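Local coordinates for DNA replication and repair protein RecF (Caldanaerobacter subterraneus subsp. tengcongensis, PDB 5Z69) that probably binds ATP and single-stranded DNA, and as a RecFOR-pathway recombination mediator acts as an ATP-dependent switch in DNA repair, at residues A[45-50]-A[320-325]; A[89-94]-A[114-119]; A[31-36]-A[359-364]. All blocks are in the same frame, centred on the assembly; numbering follows the deposited sequence.

Contact 1 (A[45-50]-A[320-325]); sequences NLLEAI and LLDDVM. With AGS (phosphothiophosphoric acid-adenylate ester), chain C.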
loop_
_atom_site.group_PDB
_atom_site.type_symbol
_atom_site.label_atom_id
_atom_site.label_comp_id
_atom_site.label_asym_id
_atom_site.label_seq_id
_atom_site.Cartn_x
_atom_site.Cartn_y
_atom_site.Cartn_z
ATOM N N ASN A 45 4.355 -35.751 5.080
ATOM C CA ASN A 45 3.300 -36.364 4.291
ATOM C C ASN A 45 2.090 -36.758 5.178
ATOM O O ASN A 45 0.944 -36.591 4.789
ATOM C CB ASN A 45 3.832 -37.597 3.544
ATOM C CG ASN A 45 4.902 -37.244 2.509
ATOM O OD1 ASN A 45 5.056 -36.094 2.138
ATOM N ND2 ASN A 45 5.645 -38.249 2.054
ATOM N N LEU A 46 2.354 -37.260 6.377
ATOM C CA LEU A 46 1.245 -37.689 7.237
ATOM C C LEU A 46 0.459 -36.473 7.734
ATOM O O LEU A 46 -0.786 -36.499 7.769
ATOM C CB LEU A 46 1.756 -38.535 8.398
ATOM C CG LEU A 46 0.729 -38.852 9.490
ATOM C CD1 LEU A 46 -0.447 -39.668 8.963
ATOM C CD2 LEU A 46 1.414 -39.588 10.634
ATOM N N LEU A 47 1.169 -35.415 8.119
ATOM C CA LEU A 47 0.509 -34.159 8.478
ATOM C C LEU A 47 -0.279 -33.592 7.305
ATOM O O LEU A 47 -1.400 -33.080 7.477
ATOM C CB LEU A 47 1.537 -33.132 8.959
ATOM C CG LEU A 47 1.645 -32.965 10.482
ATOM C CD1 LEU A 47 1.702 -34.305 11.161
ATOM C CD2 LEU A 47 2.845 -32.154 10.870
ATOM N N GLU A 48 0.285 -33.715 6.105
ATOM C CA GLU A 48 -0.410 -33.275 4.910
ATOM C C GLU A 48 -1.704 -34.079 4.723
ATOM O O GLU A 48 -2.728 -33.535 4.325
ATOM C CB GLU A 48 0.496 -33.416 3.682
ATOM C CG GLU A 48 -0.111 -32.949 2.352
ATOM C CD GLU A 48 0.891 -33.076 1.185
ATOM O OE1 GLU A 48 1.129 -32.077 0.466
ATOM O OE2 GLU A 48 1.446 -34.171 0.999
ATOM N N ALA A 49 -1.655 -35.374 5.009
ATOM C CA ALA A 49 -2.855 -36.205 4.916
ATOM C C ALA A 49 -3.893 -35.783 5.961
ATOM O O ALA A 49 -5.088 -35.720 5.678
ATOM C CB ALA A 49 -2.493 -37.684 5.074
ATOM N N ILE A 50 -3.443 -35.485 7.170
ATOM C CA ILE A 50 -4.368 -35.038 8.207
ATOM C C ILE A 50 -4.971 -33.675 7.872
ATOM O O ILE A 50 -6.178 -33.493 7.978
ATOM C CB ILE A 50 -3.684 -34.983 9.570
ATOM C CG1 ILE A 50 -3.243 -36.390 9.948
ATOM C CG2 ILE A 50 -4.646 -34.418 10.617
ATOM C CD1 ILE A 50 -2.172 -36.445 11.007
ATOM N N LEU A 320 -1.505 -29.126 14.485
ATOM C CA LEU A 320 -0.463 -29.784 13.705
ATOM C C LEU A 320 0.859 -28.981 13.709
ATOM O O LEU A 320 0.900 -27.822 13.249
ATOM C CB LEU A 320 -0.963 -30.006 12.268
ATOM C CG LEU A 320 -2.336 -30.708 12.185
ATOM C CD1 LEU A 320 -2.750 -30.755 10.740
ATOM C CD2 LEU A 320 -2.263 -32.070 12.794
ATOM N N LEU A 321 1.916 -29.590 14.239
ATOM C CA LEU A 321 3.191 -28.888 14.396
ATOM C C LEU A 321 4.251 -29.561 13.543
ATOM O O LEU A 321 4.778 -30.617 13.904
ATOM C CB LEU A 321 3.617 -28.861 15.865
ATOM C CG LEU A 321 2.984 -27.761 16.725
ATOM C CD1 LEU A 321 1.484 -27.981 16.840
ATOM C CD2 LEU A 321 3.608 -27.700 18.117
ATOM N N ASP A 322 4.535 -28.970 12.390
ATOM C CA ASP A 322 5.441 -29.614 11.448
ATOM C C ASP A 322 6.826 -29.029 11.540
ATOM O O ASP A 322 7.041 -27.914 11.107
ATOM C CB ASP A 322 4.929 -29.482 10.017
ATOM C CG ASP A 322 5.673 -30.390 9.048
ATOM O OD1 ASP A 322 6.292 -31.375 9.500
ATOM O OD2 ASP A 322 5.628 -30.131 7.833
ATOM N N ASP A 323 7.760 -29.802 12.084
ATOM C CA ASP A 323 9.171 -29.434 12.077
ATOM C C ASP A 323 9.372 -28.055 12.697
ATOM O O ASP A 323 10.066 -27.211 12.145
ATOM C CB ASP A 323 9.726 -29.482 10.644
ATOM C CG ASP A 323 11.228 -29.266 10.585
ATOM O OD1 ASP A 323 11.917 -29.568 11.587
ATOM O OD2 ASP A 323 11.716 -28.786 9.535
ATOM N N VAL A 324 8.747 -27.832 13.848
ATOM C CA VAL A 324 8.815 -26.533 14.500
ATOM C C VAL A 324 9.241 -26.724 15.955
ATOM O O VAL A 324 9.339 -25.775 16.728
ATOM C CB VAL A 324 7.456 -25.778 14.382
ATOM C CG1 VAL A 324 6.376 -26.417 15.248
ATOM C CG2 VAL A 324 7.612 -24.294 14.682
ATOM N N MET A 325 9.541 -27.966 16.315
ATOM C CA MET A 325 9.915 -28.278 17.688
ATOM C C MET A 325 11.404 -28.589 17.820
ATOM O O MET A 325 11.864 -28.972 18.890
ATOM C CB MET A 325 9.085 -29.452 18.215
ATOM C CG MET A 325 8.456 -29.210 19.584
ATOM S SD MET A 325 7.425 -27.724 19.608
ATOM C CE MET A 325 6.820 -27.783 21.295
HETATM P PG AGS C . 9.457 -33.088 7.192
HETATM S S1G AGS C . 8.917 -32.999 9.068
HETATM O O2G AGS C . 11.019 -33.011 7.102
HETATM O O3G AGS C . 8.867 -31.821 6.497
HETATM P PB AGS C . 9.834 -35.634 6.023
HETATM O O1B AGS C . 9.566 -36.893 6.779
HETATM O O2B AGS C . 11.300 -35.189 6.167
HETATM O O3B AGS C . 8.906 -34.410 6.517
HETATM P PA AGS C . 8.223 -36.075 3.759
HETATM O O1A AGS C . 7.180 -36.498 4.802
HETATM O O2A AGS C . 7.988 -34.810 2.993
HETATM O O3A AGS C . 9.645 -35.942 4.473
HETATM O "O5'" AGS C . 8.473 -37.239 2.763
HETATM C "C5'" AGS C . 8.541 -36.965 1.392
HETATM C "C4'" AGS C . 9.207 -38.171 0.806
HETATM O "O4'" AGS C . 8.236 -38.917 0.038
HETATM C "C3'" AGS C . 10.349 -37.841 -0.149
HETATM O "O3'" AGS C . 11.372 -38.827 -0.063
HETATM C "C2'" AGS C . 9.640 -37.779 -1.505
HETATM O "O2'" AGS C . 10.502 -38.118 -2.586
HETATM C "C1'" AGS C . 8.546 -38.841 -1.340
HETATM N N9 AGS C . 7.328 -38.548 -2.077
HETATM C C8 AGS C . 6.741 -37.322 -2.278
HETATM N N7 AGS C . 5.659 -37.364 -3.013
HETATM C C5 AGS C . 5.513 -38.706 -3.317
HETATM C C6 AGS C . 4.561 -39.418 -4.072
HETATM N N6 AGS C . 3.514 -38.841 -4.670
HETATM N N1 AGS C . 4.722 -40.754 -4.197
HETATM C C2 AGS C . 5.765 -41.335 -3.594
HETATM N N3 AGS C . 6.727 -40.772 -2.859
HETATM C C4 AGS C . 6.538 -39.450 -2.757
#

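Contact 2 (A[89-94]-A[114-119]); sequences KKIEFG and GEILGH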
loop_
_atom_site.group_PDB
_atom_site.type_symbol
_atom_site.label_atom_id
_atom_site.label_comp_id
_atom_site.label_asym_id
_atom_site.label_seq_id
_atom_site.Cartn_x
_atom_site.Cartn_y
_atom_site.Cartn_z
ATOM N N LYS A 89 -17.555 -38.630 13.216
ATOM C CA LYS A 89 -17.858 -38.176 11.866
ATOM C C LYS A 89 -16.804 -38.760 10.938
ATOM O O LYS A 89 -15.593 -38.633 11.184
ATOM C CB LYS A 89 -17.894 -36.643 11.774
ATOM C CG LYS A 89 -17.907 -36.082 10.333
ATOM C CD LYS A 89 -17.973 -34.540 10.318
ATOM C CE LYS A 89 -19.397 -34.068 10.613
ATOM N NZ LYS A 89 -19.475 -32.591 10.812
ATOM N N LYS A 90 -17.276 -39.448 9.904
ATOM C CA LYS A 90 -16.376 -40.048 8.923
ATOM C C LYS A 90 -16.102 -39.067 7.797
ATOM O O LYS A 90 -17.026 -38.539 7.175
ATOM C CB LYS A 90 -16.964 -41.368 8.357
ATOM C CG LYS A 90 -15.959 -42.120 7.430
ATOM C CD LYS A 90 -16.627 -43.193 6.527
ATOM C CE LYS A 90 -17.394 -44.212 7.315
ATOM N NZ LYS A 90 -17.977 -45.259 6.412
ATOM N N ILE A 91 -14.830 -38.807 7.531
ATOM C CA ILE A 91 -14.486 -37.913 6.445
ATOM C C ILE A 91 -13.594 -38.642 5.470
ATOM O O ILE A 91 -12.491 -39.084 5.824
ATOM C CB ILE A 91 -13.755 -36.633 6.953
ATOM C CG1 ILE A 91 -14.601 -35.897 8.006
ATOM C CG2 ILE A 91 -13.367 -35.698 5.764
ATOM C CD1 ILE A 91 -13.873 -34.609 8.520
ATOM N N GLU A 92 -14.073 -38.763 4.238
ATOM C CA GLU A 92 -13.333 -39.462 3.189
ATOM C C GLU A 92 -12.952 -38.578 2.022
ATOM O O GLU A 92 -13.777 -37.811 1.515
ATOM C CB GLU A 92 -14.156 -40.615 2.640
ATOM C CG GLU A 92 -14.560 -41.643 3.658
ATOM C CD GLU A 92 -15.519 -42.616 3.037
ATOM O OE1 GLU A 92 -16.714 -42.266 2.977
ATOM O OE2 GLU A 92 -15.077 -43.691 2.546
ATOM N N PHE A 93 -11.726 -38.749 1.545
ATOM C CA PHE A 93 -11.219 -37.960 0.411
ATOM C C PHE A 93 -10.484 -38.893 -0.538
ATOM O O PHE A 93 -9.418 -39.413 -0.198
ATOM C CB PHE A 93 -10.284 -36.863 0.907
ATOM C CG PHE A 93 -9.966 -35.801 -0.115
ATOM C CD1 PHE A 93 -9.211 -36.099 -1.256
ATOM C CD2 PHE A 93 -10.379 -34.495 0.077
ATOM C CE1 PHE A 93 -8.894 -35.086 -2.207
ATOM C CE2 PHE A 93 -10.063 -33.474 -0.866
ATOM C CZ PHE A 93 -9.326 -33.781 -2.000
ATOM N N GLY A 94 -11.077 -39.137 -1.705
ATOM C CA GLY A 94 -10.469 -39.978 -2.718
ATOM C C GLY A 94 -10.160 -39.130 -3.955
ATOM O O GLY A 94 -10.983 -38.331 -4.395
ATOM N N GLY A 114 -15.067 -27.263 -1.439
ATOM C CA GLY A 114 -15.145 -26.255 -0.392
ATOM C C GLY A 114 -16.115 -26.618 0.716
ATOM O O GLY A 114 -16.068 -26.067 1.795
ATOM N N GLU A 115 -17.007 -27.563 0.451
ATOM C CA GLU A 115 -17.974 -27.960 1.456
ATOM C C GLU A 115 -17.335 -28.816 2.537
ATOM O O GLU A 115 -17.974 -29.133 3.538
ATOM C CB GLU A 115 -19.147 -28.699 0.808
ATOM C CG GLU A 115 -20.053 -27.769 0.010
ATOM C CD GLU A 115 -21.097 -28.520 -0.786
ATOM O OE1 GLU A 115 -21.662 -29.502 -0.254
ATOM O OE2 GLU A 115 -21.336 -28.149 -1.957
ATOM N N ILE A 116 -16.074 -29.193 2.338
ATOM C CA ILE A 116 -15.351 -29.911 3.379
ATOM C C ILE A 116 -14.980 -29.024 4.605
ATOM O O ILE A 116 -14.802 -29.546 5.712
ATOM C CB ILE A 116 -14.084 -30.558 2.815
ATOM C CG1 ILE A 116 -13.665 -31.740 3.692
ATOM C CG2 ILE A 116 -12.946 -29.525 2.742
ATOM C CD1 ILE A 116 -12.484 -32.518 3.137
ATOM N N LEU A 117 -14.859 -27.703 4.437
ATOM C CA LEU A 117 -14.555 -26.812 5.585
ATOM C C LEU A 117 -15.732 -26.727 6.599
ATOM O O LEU A 117 -16.876 -26.817 6.169
ATOM C CB LEU A 117 -14.248 -25.400 5.071
ATOM C CG LEU A 117 -13.450 -25.152 3.768
ATOM C CD1 LEU A 117 -13.582 -23.713 3.342
ATOM C CD2 LEU A 117 -11.988 -25.474 3.906
ATOM N N GLY A 118 -15.559 -26.550 7.908
ATOM C CA GLY A 118 -14.583 -27.127 8.790
ATOM C C GLY A 118 -15.389 -28.195 9.557
ATOM O O GLY A 118 -15.851 -28.041 10.706
ATOM N N HIS A 119 -15.610 -29.306 8.876
ATOM C CA HIS A 119 -16.114 -30.512 9.518
ATOM C C HIS A 119 -15.072 -30.980 10.519
ATOM O O HIS A 119 -15.393 -31.543 11.559
ATOM C CB HIS A 119 -16.411 -31.599 8.465
ATOM C CG HIS A 119 -17.669 -31.352 7.693
ATOM N ND1 HIS A 119 -18.921 -31.663 8.192
ATOM C CD2 HIS A 119 -17.873 -30.815 6.464
ATOM C CE1 HIS A 119 -19.842 -31.315 7.306
ATOM N NE2 HIS A 119 -19.231 -30.799 6.249
HETATM O O HOH W 1 -17.600 -31.987 13.018
#

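Contact 3 (A[31-36]-A[359-364]); sequences GVNLIY and CCFKIY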
loop_
_atom_site.group_PDB
_atom_site.type_symbol
_atom_site.label_atom_id
_atom_site.label_comp_id
_atom_site.label_asym_id
_atom_site.label_seq_id
_atom_site.Cartn_x
_atom_site.Cartn_y
_atom_site.Cartn_z
ATOM N N GLY A 31 -3.946 -35.850 23.558
ATOM C CA GLY A 31 -2.752 -35.095 23.897
ATOM C C GLY A 31 -1.771 -35.077 22.747
ATOM O O GLY A 31 -2.172 -34.953 21.599
ATOM N N VAL A 32 -0.489 -35.230 23.061
ATOM C CA VAL A 32 0.580 -35.109 22.079
ATOM C C VAL A 32 0.833 -36.438 21.355
ATOM O O VAL A 32 1.161 -37.454 21.974
ATOM C CB VAL A 32 1.893 -34.621 22.751
ATOM C CG1 VAL A 32 3.045 -34.624 21.777
ATOM C CG2 VAL A 32 1.695 -33.220 23.393
ATOM N N ASN A 33 0.647 -36.421 20.036
ATOM C CA ASN A 33 1.026 -37.556 19.205
ATOM C C ASN A 33 2.357 -37.210 18.552
ATOM O O ASN A 33 2.403 -36.385 17.642
ATOM C CB ASN A 33 -0.053 -37.862 18.153
ATOM C CG ASN A 33 -1.374 -38.324 18.785
ATOM O OD1 ASN A 33 -1.752 -39.472 18.653
ATOM N ND2 ASN A 33 -2.066 -37.421 19.468
ATOM N N LEU A 34 3.439 -37.810 19.048
ATOM C CA LEU A 34 4.781 -37.536 18.545
ATOM C C LEU A 34 5.047 -38.386 17.307
ATOM O O LEU A 34 4.965 -39.602 17.357
ATOM C CB LEU A 34 5.826 -37.817 19.633
ATOM C CG LEU A 34 7.254 -37.267 19.520
ATOM C CD1 LEU A 34 8.162 -38.252 18.820
ATOM C CD2 LEU A 34 7.293 -35.916 18.823
ATOM N N ILE A 35 5.327 -37.733 16.185
ATOM C CA ILE A 35 5.709 -38.459 14.985
ATOM C C ILE A 35 7.152 -38.129 14.649
ATOM O O ILE A 35 7.459 -37.001 14.285
ATOM C CB ILE A 35 4.804 -38.102 13.815
ATOM C CG1 ILE A 35 3.353 -38.446 14.158
ATOM C CG2 ILE A 35 5.262 -38.828 12.546
ATOM C CD1 ILE A 35 2.361 -37.486 13.562
ATOM N N TYR A 36 8.043 -39.098 14.801
ATOM C CA TYR A 36 9.460 -38.819 14.608
ATOM C C TYR A 36 10.120 -39.803 13.645
ATOM O O TYR A 36 9.648 -40.918 13.436
ATOM C CB TYR A 36 10.203 -38.833 15.948
ATOM C CG TYR A 36 10.559 -40.221 16.438
ATOM C CD1 TYR A 36 9.613 -41.030 17.068
ATOM C CD2 TYR A 36 11.848 -40.720 16.275
ATOM C CE1 TYR A 36 9.945 -42.304 17.508
ATOM C CE2 TYR A 36 12.189 -41.979 16.709
ATOM C CZ TYR A 36 11.238 -42.769 17.324
ATOM O OH TYR A 36 11.596 -44.023 17.751
ATOM N N CYS A 359 1.532 -40.343 22.994
ATOM C CA CYS A 359 1.707 -41.501 22.121
ATOM C C CYS A 359 2.847 -41.142 21.206
ATOM O O CYS A 359 3.035 -39.968 20.873
ATOM C CB CYS A 359 0.445 -41.815 21.300
ATOM S SG CYS A 359 -0.988 -42.253 22.324
ATOM N N CYS A 360 3.595 -42.144 20.778
ATOM C CA CYS A 360 4.759 -41.891 19.968
ATOM C C CYS A 360 4.768 -42.828 18.772
ATOM O O CYS A 360 4.541 -44.019 18.920
ATOM C CB CYS A 360 6.015 -42.058 20.815
ATOM S SG CYS A 360 7.542 -41.867 19.909
ATOM N N PHE A 361 5.015 -42.275 17.591
ATOM C CA PHE A 361 5.075 -43.057 16.362
ATOM C C PHE A 361 6.409 -42.832 15.642
ATOM O O PHE A 361 6.789 -41.696 15.377
ATOM C CB PHE A 361 3.927 -42.683 15.404
ATOM C CG PHE A 361 2.540 -42.870 15.977
ATOM C CD1 PHE A 361 1.809 -44.022 15.709
ATOM C CD2 PHE A 361 1.953 -41.872 16.740
ATOM C CE1 PHE A 361 0.528 -44.180 16.211
ATOM C CE2 PHE A 361 0.671 -42.016 17.253
ATOM C CZ PHE A 361 -0.048 -43.159 16.996
ATOM N N LYS A 362 7.105 -43.914 15.307
ATOM C CA LYS A 362 8.279 -43.812 14.449
ATOM C C LYS A 362 7.912 -44.046 12.993
ATOM O O LYS A 362 7.251 -45.034 12.651
ATOM C CB LYS A 362 9.369 -44.815 14.853
ATOM C CG LYS A 362 10.727 -44.507 14.188
ATOM C CD LYS A 362 11.443 -45.755 13.696
ATOM C CE LYS A 362 12.373 -46.338 14.744
ATOM N NZ LYS A 362 12.819 -47.714 14.351
ATOM N N ILE A 363 8.343 -43.139 12.125
ATOM C CA ILE A 363 8.197 -43.392 10.704
ATOM C C ILE A 363 9.539 -43.558 10.001
ATOM O O ILE A 363 10.429 -42.708 10.113
ATOM C CB ILE A 363 7.446 -42.275 9.989
ATOM C CG1 ILE A 363 6.052 -42.087 10.586
ATOM C CG2 ILE A 363 7.372 -42.588 8.487
ATOM C CD1 ILE A 363 5.204 -41.050 9.842
ATOM N N TYR A 364 9.655 -44.650 9.258
ATOM C CA TYR A 364 10.785 -44.887 8.376
ATOM C C TYR A 364 10.258 -45.468 7.060
ATOM O O TYR A 364 9.528 -46.460 7.092
ATOM C CB TYR A 364 11.786 -45.845 9.027
ATOM C CG TYR A 364 13.013 -46.069 8.181
ATOM C CD1 TYR A 364 13.258 -47.296 7.578
ATOM C CD2 TYR A 364 13.913 -45.036 7.957
ATOM C CE1 TYR A 364 14.381 -47.492 6.790
ATOM C CE2 TYR A 364 15.035 -45.220 7.174
ATOM C CZ TYR A 364 15.267 -46.448 6.595
ATOM O OH TYR A 364 16.391 -46.616 5.817
#

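Contact 1 (A[45-50]-A[320-325])
An unusual first torsion of L47, -101°, carries its leucyl branch out from helix 43-55, and CD2 thereby reaches CB of D322 at 3.5 Å, the two side chains crossing obliquely. The same methyl lies 3.9 Å from the carbonyl O of L321. In D322, CG anti to the backbone N (chi1 -167°) sends the carboxylate on toward the nucleotide. One helical turn further on, CG2 of I50 meets CD2 of L320 at 4.0 Å, while CG of L47 faces CB of L320. Apolar packing thus fills the space between helix and strand. This is the Walker A helix of a P-loop ATPase set against the end of its Walker B strand, where the run of hydrophobic residues gives way to D322 and D323. OD1 of D322 comes within 3.1 Å of the ligand sulfur S1G and is also hydrogen-bonded to T348 OG1. At the start of segment 45-50, the backbone N-H of N45 points almost straight at O1A of the alpha phosphate (2.9 Å, 165°). Its side-chain ND2 is hydrogen-bonded to N20 OD1, with the ribose O4' a weak further partner, and its OD1 to R60 NH1. Replacing N45 by an alanine would probably leave N20 OD1 and R60 NH1 without their amide mate and the ribose oxygen without that weak bond.

Contact 2 (A[89-94]-A[114-119])
K89 and H119 meet at the polar end of this contact, where the lysine crosses the imidazole at about a right angle and hydrogen-bonds to it. NZ gives a 2.8 Å bond to ND1 and lies only 5° out of the ring plane, so the ammonium approaches the edge of the imidazole and not its face. The lysine chain leaves the backbone extended and then bends at chi3 (-77°), which turns CE and NZ along the ring edge; its CD rests 3.8 Å from CB of H119. Because ND1 acts as acceptor, the ring proton is probably on NE2, and the nearby ammonium is likely to favour the neutral imidazole. A water joins the same two residues by a second route: it accepts from K89 NZ and donates to the carbonyl O of H119 at 2.7 Å. F86 adds a cation-pi contact with K89. This is the water-bearing side, held by directed bonds, and H119 is partly exposed.

Toward I116 the contact becomes buried, close-packed and wholly apolar. CD1 of I91 touches CB of H119 at 3.9 Å, and its other branch, CG2, lies 4.2 Å from CD1 of I116. That isoleucine methyl also approaches the ring edge of F93, near its plane, at CD2. I103 of the adjoining strand lies against both F93 and I116, and L52 of helix 43-55 touches F93. The contact therefore packs the connection between strands 108-109 and 122-125 against the K89, I91 and F93 side of strand 86-96, tying the antiparallel sheet of this ABC-type ATPase fold to the polypeptide that goes on to form an edge strand of its mixed sheet.

Contact 3 (A[31-36]-A[359-364])
Two parallel neighbours in the mixed sheet of the P-loop ATPase fold meet here: strand 32-36, which runs directly into the predicted ATP-binding loop, and strand 359-364, close to the C-terminus. Their axes are 4.6 Å apart at an angle of 17°. Five backbone hydrogen bonds join them in the staggered parallel pattern. L34 takes part through both groups, its N donating to C359 O and its O accepting from F361 N at 2.7 Å; Y36 does likewise, with F361 O and I363 N, and the ladder starts where C359 N donates to V32 O.

On the face bearing Y36, the ring swings over the neighbouring strand because CG sits between the backbone N and the carbonyl carbon (chi1 81°). CG of K362 lies over one ring face, 4.0 Å from the Y36 centroid, in a CH-pi contact. C360 SG approaches the same ring obliquely, 3.4 Å from Y36 CE1, as a sulfur-aromatic contact, and also rests against CD1 of L34.

On the other face, the amide of N33 and the ring of F361 lie side by side with planes only 12° apart, OD1 of N33 standing 3.8 Å from CE2 at the ring edge. That OD1 is held by the backbone N of C29, whose sulfur forms the disulfide with C359. CG2 of I35 packs against CD1 of I363 at 3.5 Å.

Strand 345-349 pairs with the other side of strand 32-36, strand 367-370 continues the sheet beyond 359-364, and helix 43-55 lies over the face of I35 and I363.

How the contacts relate
Contacts 1 and 3 adjoin: strand 32-36 leads through the nucleotide-binding loop into helix 43-55, and both contacts reach the same mixed sheet. They touch where CD2 of L46 packs on CD1 of I35 at 3.7 Å. Contact 1 is apolar helix-on-strand packing beside the nucleotide; contact 3 is built mainly on backbone hydrogen bonds, with partly exposed residues on its Y36 face. Contact 2 concerns the antiparallel sheet, away from the annotated sites, and pairs apolar packing with a lysine-histidine hydrogen bond and a water. Helix 43-55 is a shared neighbour, touching F93 and L117 there. All three are largely buried, contact 1 entirely so.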